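Local coordinates for hypothetical protein (Prochlorococcus marinus, PDB 2IT9), which is of unknown function but may bind DNA, at residues A[40-43]-A[44-48]; A[105-108]-A[109-112]. One frame throughout, in Å; residues are numbered along the deposited sequence.

Interaction 1: residues A[40-43]-A[44-48]; sequences KILV and EVVME
L42 and V46 run alongside each other from successive turns at the buried centre of this contact, where CD1 of L42 meets CG2 of V46 at 3.7 Å. They lie in the N-terminal half of the long alpha-helix 36-56, which packs on an antiparallel sheet: L42 reaches L90, V46 touches L88, and V46 meets V115 and M118 of helix 110-120. Beside them the beta-branched pair I41 and V45 touches through the two CG2 methyls, 4.0 Å apart. This row leans on strands 65-72 and 75-82, with V45 against L70 and A77 and I41 against W75. On another flank CG1 of V43 comes alongside CG of the selenomethionine M47. The i to i+4 backbone bonds run through all four pairs, from V45 N to I41 O at 2.8 Å and from V46 N to L42 O, the straightest, at 171°. At the polar edge, CG of E44 is anti to its own carbonyl carbon (chi1 -70°), which turns the chain back toward the preceding turn, and OE1 forms a salt bridge with R72. K40 approaches the other oxygen with its extended aliphatic chain: CE lies 3.5 Å from E44 OE2, whereas K40 NZ stays 4.6 Å from it.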
loop_
_atom_site.group_PDB
_atom_site.type_symbol
_atom_site.label_atom_id
_atom_site.label_comp_id
_atom_site.label_asym_id
_atom_site.label_seq_id
_atom_site.Cartn_x
_atom_site.Cartn_y
_atom_site.Cartn_z
ATOM N N LYS A 40 -7.177 12.894 10.319
ATOM C CA LYS A 40 -8.301 13.189 11.244
ATOM C C LYS A 40 -9.558 12.392 10.884
ATOM O O LYS A 40 -10.166 11.718 11.728
ATOM C CB LYS A 40 -8.640 14.653 11.179
ATOM C CG LYS A 40 -9.761 15.065 12.156
ATOM C CD LYS A 40 -10.022 16.530 12.062
ATOM C CE LYS A 40 -11.171 16.939 12.980
ATOM N NZ LYS A 40 -11.654 18.293 12.632
ATOM N N ILE A 41 -9.931 12.454 9.616
ATOM C CA ILE A 41 -11.116 11.737 9.154
ATOM C C ILE A 41 -10.928 10.223 9.262
ATOM O O ILE A 41 -11.849 9.510 9.695
ATOM C CB ILE A 41 -11.519 12.176 7.734
ATOM C CG1 ILE A 41 -11.944 13.641 7.714
ATOM C CG2 ILE A 41 -12.709 11.307 7.205
ATOM C CD1 ILE A 41 -12.174 14.188 6.319
ATOM N N LEU A 42 -9.750 9.721 8.884
ATOM C CA LEU A 42 -9.442 8.309 8.980
ATOM C C LEU A 42 -9.718 7.799 10.383
ATOM O O LEU A 42 -10.408 6.801 10.572
ATOM C CB LEU A 42 -7.971 7.999 8.625
ATOM C CG LEU A 42 -7.612 6.520 8.770
ATOM C CD1 LEU A 42 -8.496 5.620 7.910
ATOM C CD2 LEU A 42 -6.139 6.296 8.416
ATOM N N VAL A 43 -9.163 8.477 11.373
ATOM C CA VAL A 43 -9.325 8.033 12.747
ATOM C C VAL A 43 -10.792 8.056 13.190
ATOM O O VAL A 43 -11.259 7.120 13.840
ATOM C CB VAL A 43 -8.417 8.800 13.718
ATOM C CG1 VAL A 43 -8.670 8.297 15.147
ATOM C CG2 VAL A 43 -6.924 8.604 13.359
ATOM N N GLU A 44 -11.524 9.091 12.803
ATOM C CA GLU A 44 -12.921 9.171 13.143
ATOM C C GLU A 44 -13.740 8.034 12.490
ATOM O O GLU A 44 -14.645 7.471 13.116
ATOM C CB GLU A 44 -13.453 10.525 12.723
ATOM C CG GLU A 44 -12.891 11.657 13.613
ATOM C CD GLU A 44 -13.266 13.037 13.144
ATOM O OE1 GLU A 44 -13.894 13.121 12.089
ATOM O OE2 GLU A 44 -12.919 14.032 13.823
ATOM N N VAL A 45 -13.390 7.691 11.249
ATOM C CA VAL A 45 -14.089 6.631 10.523
ATOM C C VAL A 45 -13.808 5.258 11.147
ATOM O O VAL A 45 -14.722 4.460 11.383
ATOM C CB VAL A 45 -13.657 6.654 9.054
ATOM C CG1 VAL A 45 -13.936 5.293 8.305
ATOM C CG2 VAL A 45 -14.296 7.869 8.333
ATOM N N VAL A 46 -12.536 4.998 11.400
ATOM C CA VAL A 46 -12.123 3.731 11.990
ATOM C C VAL A 46 -12.724 3.591 13.389
ATOM O O VAL A 46 -13.230 2.499 13.701
ATOM C CB VAL A 46 -10.624 3.570 11.948
ATOM C CG1 VAL A 46 -10.154 2.304 12.763
ATOM C CG2 VAL A 46 -10.137 3.479 10.512
HETATM N N MSE A 47 -12.711 4.657 14.203
HETATM C CA MSE A 47 -13.266 4.569 15.554
HETATM C C MSE A 47 -14.758 4.272 15.475
HETATM O O MSE A 47 -15.296 3.485 16.265
HETATM C CB MSE A 47 -13.085 5.855 16.363
HETATM C CG MSE A 47 -11.672 6.257 16.865
HETATM SE SE MSE A 47 -10.677 4.742 17.588
HETATM C CE MSE A 47 -9.761 4.232 15.993
ATOM N N GLU A 48 -15.440 4.915 14.536
ATOM C CA GLU A 48 -16.865 4.692 14.372
ATOM C C GLU A 48 -17.161 3.253 13.981
ATOM O O GLU A 48 -18.074 2.639 14.557
ATOM C CB GLU A 48 -17.475 5.634 13.334
ATOM C CG GLU A 48 -18.904 5.298 13.107
ATOM C CD GLU A 48 -19.652 6.307 12.317
ATOM O OE1 GLU A 48 -19.137 7.432 12.123
ATOM O OE2 GLU A 48 -20.779 5.962 11.907
#

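Interaction 2: residues A[105-108]-A[109-112]; sequences YWPR and HVTN
V110 spreads its methyls over W106, at the strand end, and P107, in the turn: CG1 lies 3.7 Å from CD1 of W106, the two side chains almost perpendicular, and CG2 lies 3.8 Å from CG of P107. With CG1 anti to the backbone N (chi1 167°), the fork reaches both rings. Cutting V110 back to an alanine would probably open a gap beside the indole and leave the proline ring only CB to rest on. T111 adds its CG2 methyl, 3.8 Å from W106 CB, while its OG1 is hydrogen-bonded to W86 O. The backbone closes the turn that carries strand 102-106 into helix 110-120: T111 N donates to P107 O at 3.3 Å, and V110 N makes a weak bond to R108 O. H109 is the N-cap residue. Its imidazole receives CB of R108 over one face in a CH-pi contact, 4.0 Å from the ring centroid and 22° off the normal. Water 1, in that ring's plane at its edge, lies 3.0 Å from H109 NE2 and accepts a bond from R108 NH2. Farther out, D82 holds the same NH2 in a salt bridge, and W106 is positioned by its NE1 bond to G26 O.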
loop_
_atom_site.group_PDB
_atom_site.type_symbol
_atom_site.label_atom_id
_atom_site.label_comp_id
_atom_site.label_asym_id
_atom_site.label_seq_id
_atom_site.Cartn_x
_atom_site.Cartn_y
_atom_site.Cartn_z
ATOM N N TYR A 105 -5.057 -2.205 3.118
ATOM C CA TYR A 105 -5.761 -3.264 3.882
ATOM C C TYR A 105 -4.964 -3.757 5.070
ATOM O O TYR A 105 -3.729 -3.939 4.968
ATOM C CB TYR A 105 -6.072 -4.409 2.941
ATOM C CG TYR A 105 -6.548 -5.695 3.580
ATOM C CD1 TYR A 105 -7.917 -5.925 3.769
ATOM C CD2 TYR A 105 -5.655 -6.686 3.940
ATOM C CE1 TYR A 105 -8.379 -7.137 4.311
ATOM C CE2 TYR A 105 -6.111 -7.904 4.492
ATOM C CZ TYR A 105 -7.475 -8.098 4.673
ATOM O OH TYR A 105 -7.959 -9.282 5.212
ATOM N N TRP A 106 -5.652 -3.926 6.210
ATOM C CA TRP A 106 -5.080 -4.565 7.406
ATOM C C TRP A 106 -5.915 -5.804 7.717
ATOM O O TRP A 106 -7.156 -5.743 7.660
ATOM C CB TRP A 106 -5.085 -3.681 8.648
ATOM C CG TRP A 106 -4.059 -2.580 8.654
ATOM C CD1 TRP A 106 -2.707 -2.740 8.693
ATOM C CD2 TRP A 106 -4.305 -1.168 8.735
ATOM N NE1 TRP A 106 -2.090 -1.511 8.771
ATOM C CE2 TRP A 106 -3.045 -0.525 8.774
ATOM C CE3 TRP A 106 -5.464 -0.385 8.761
ATOM C CZ2 TRP A 106 -2.920 0.866 8.851
ATOM C CZ3 TRP A 106 -5.344 0.991 8.827
ATOM C CH2 TRP A 106 -4.094 1.609 8.892
ATOM N N PRO A 107 -5.256 -6.928 8.014
ATOM C CA PRO A 107 -5.970 -8.158 8.291
ATOM C C PRO A 107 -6.443 -8.239 9.755
ATOM O O PRO A 107 -6.117 -7.362 10.585
ATOM C CB PRO A 107 -4.922 -9.220 7.984
ATOM C CG PRO A 107 -3.658 -8.582 8.452
ATOM C CD PRO A 107 -3.799 -7.140 8.042
ATOM N N ARG A 108 -7.151 -9.324 10.057
ATOM C CA ARG A 108 -7.606 -9.595 11.437
ATOM C C ARG A 108 -6.499 -9.533 12.430
ATOM O O ARG A 108 -5.355 -9.900 12.130
ATOM C CB ARG A 108 -8.226 -10.973 11.508
ATOM C CG ARG A 108 -9.486 -11.026 10.616
ATOM C CD ARG A 108 -9.890 -12.454 10.350
ATOM N NE ARG A 108 -10.381 -13.025 11.564
ATOM C CZ ARG A 108 -11.660 -13.181 11.866
ATOM N NH1 ARG A 108 -12.632 -12.865 11.007
ATOM N NH2 ARG A 108 -11.949 -13.715 13.032
ATOM N N HIS A 109 -6.828 -9.078 13.637
ATOM C CA HIS A 109 -5.918 -9.065 14.791
ATOM C C HIS A 109 -4.961 -7.873 14.715
ATOM O O HIS A 109 -4.785 -7.132 15.697
ATOM C CB HIS A 109 -5.194 -10.414 15.027
ATOM C CG HIS A 109 -6.119 -11.590 15.003
ATOM N ND1 HIS A 109 -7.173 -11.725 15.881
ATOM C CD2 HIS A 109 -6.182 -12.661 14.172
ATOM C CE1 HIS A 109 -7.870 -12.805 15.568
ATOM N NE2 HIS A 109 -7.276 -13.405 14.549
ATOM N N VAL A 110 -4.334 -7.691 13.567
ATOM C CA VAL A 110 -3.550 -6.494 13.312
ATOM C C VAL A 110 -4.402 -5.216 13.533
ATOM O O VAL A 110 -3.958 -4.208 14.128
ATOM C CB VAL A 110 -2.964 -6.528 11.868
ATOM C CG1 VAL A 110 -2.417 -5.165 11.492
ATOM C CG2 VAL A 110 -1.916 -7.654 11.739
ATOM N N THR A 111 -5.633 -5.261 13.047
ATOM C CA THR A 111 -6.571 -4.135 13.167
ATOM C C THR A 111 -6.723 -3.629 14.613
ATOM O O THR A 111 -6.738 -2.426 14.842
ATOM C CB THR A 111 -7.967 -4.512 12.585
ATOM O OG1 THR A 111 -8.346 -5.789 13.095
ATOM C CG2 THR A 111 -7.925 -4.519 11.056
ATOM N N ASN A 112 -6.821 -4.538 15.557
ATOM C CA ASN A 112 -6.933 -4.143 16.977
ATOM C C ASN A 112 -5.736 -3.339 17.452
ATOM O O ASN A 112 -5.874 -2.374 18.211
ATOM C CB ASN A 112 -7.180 -5.347 17.874
ATOM C CG ASN A 112 -8.584 -5.886 17.713
ATOM O OD1 ASN A 112 -9.564 -5.112 17.664
ATOM N ND2 ASN A 112 -8.702 -7.203 17.626
HETATM O O HOH W 1 -9.462 -15.416 14.308
#

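Overall arrangement
Interaction 1 lies within helix 36-56, whereas interaction 2 is the turn that leads from strand 102-106 into helix 110-120. Their centres are 15 Å apart, on opposite sides of the chain's centre, and their nearest atoms come to about 5 Å without touching. They share neighbours all the same: L88 and L90 of strand 85-92 meet side chains of both, and M118 touches V46 of 40-48 as well as W106 of 105-112. Strand 85-92 and helix 110-120 thus bridge the two. Interaction 2 also reaches the other antiparallel sheet, through W10 and W30, and Y105 packs on T29 of the second subunit.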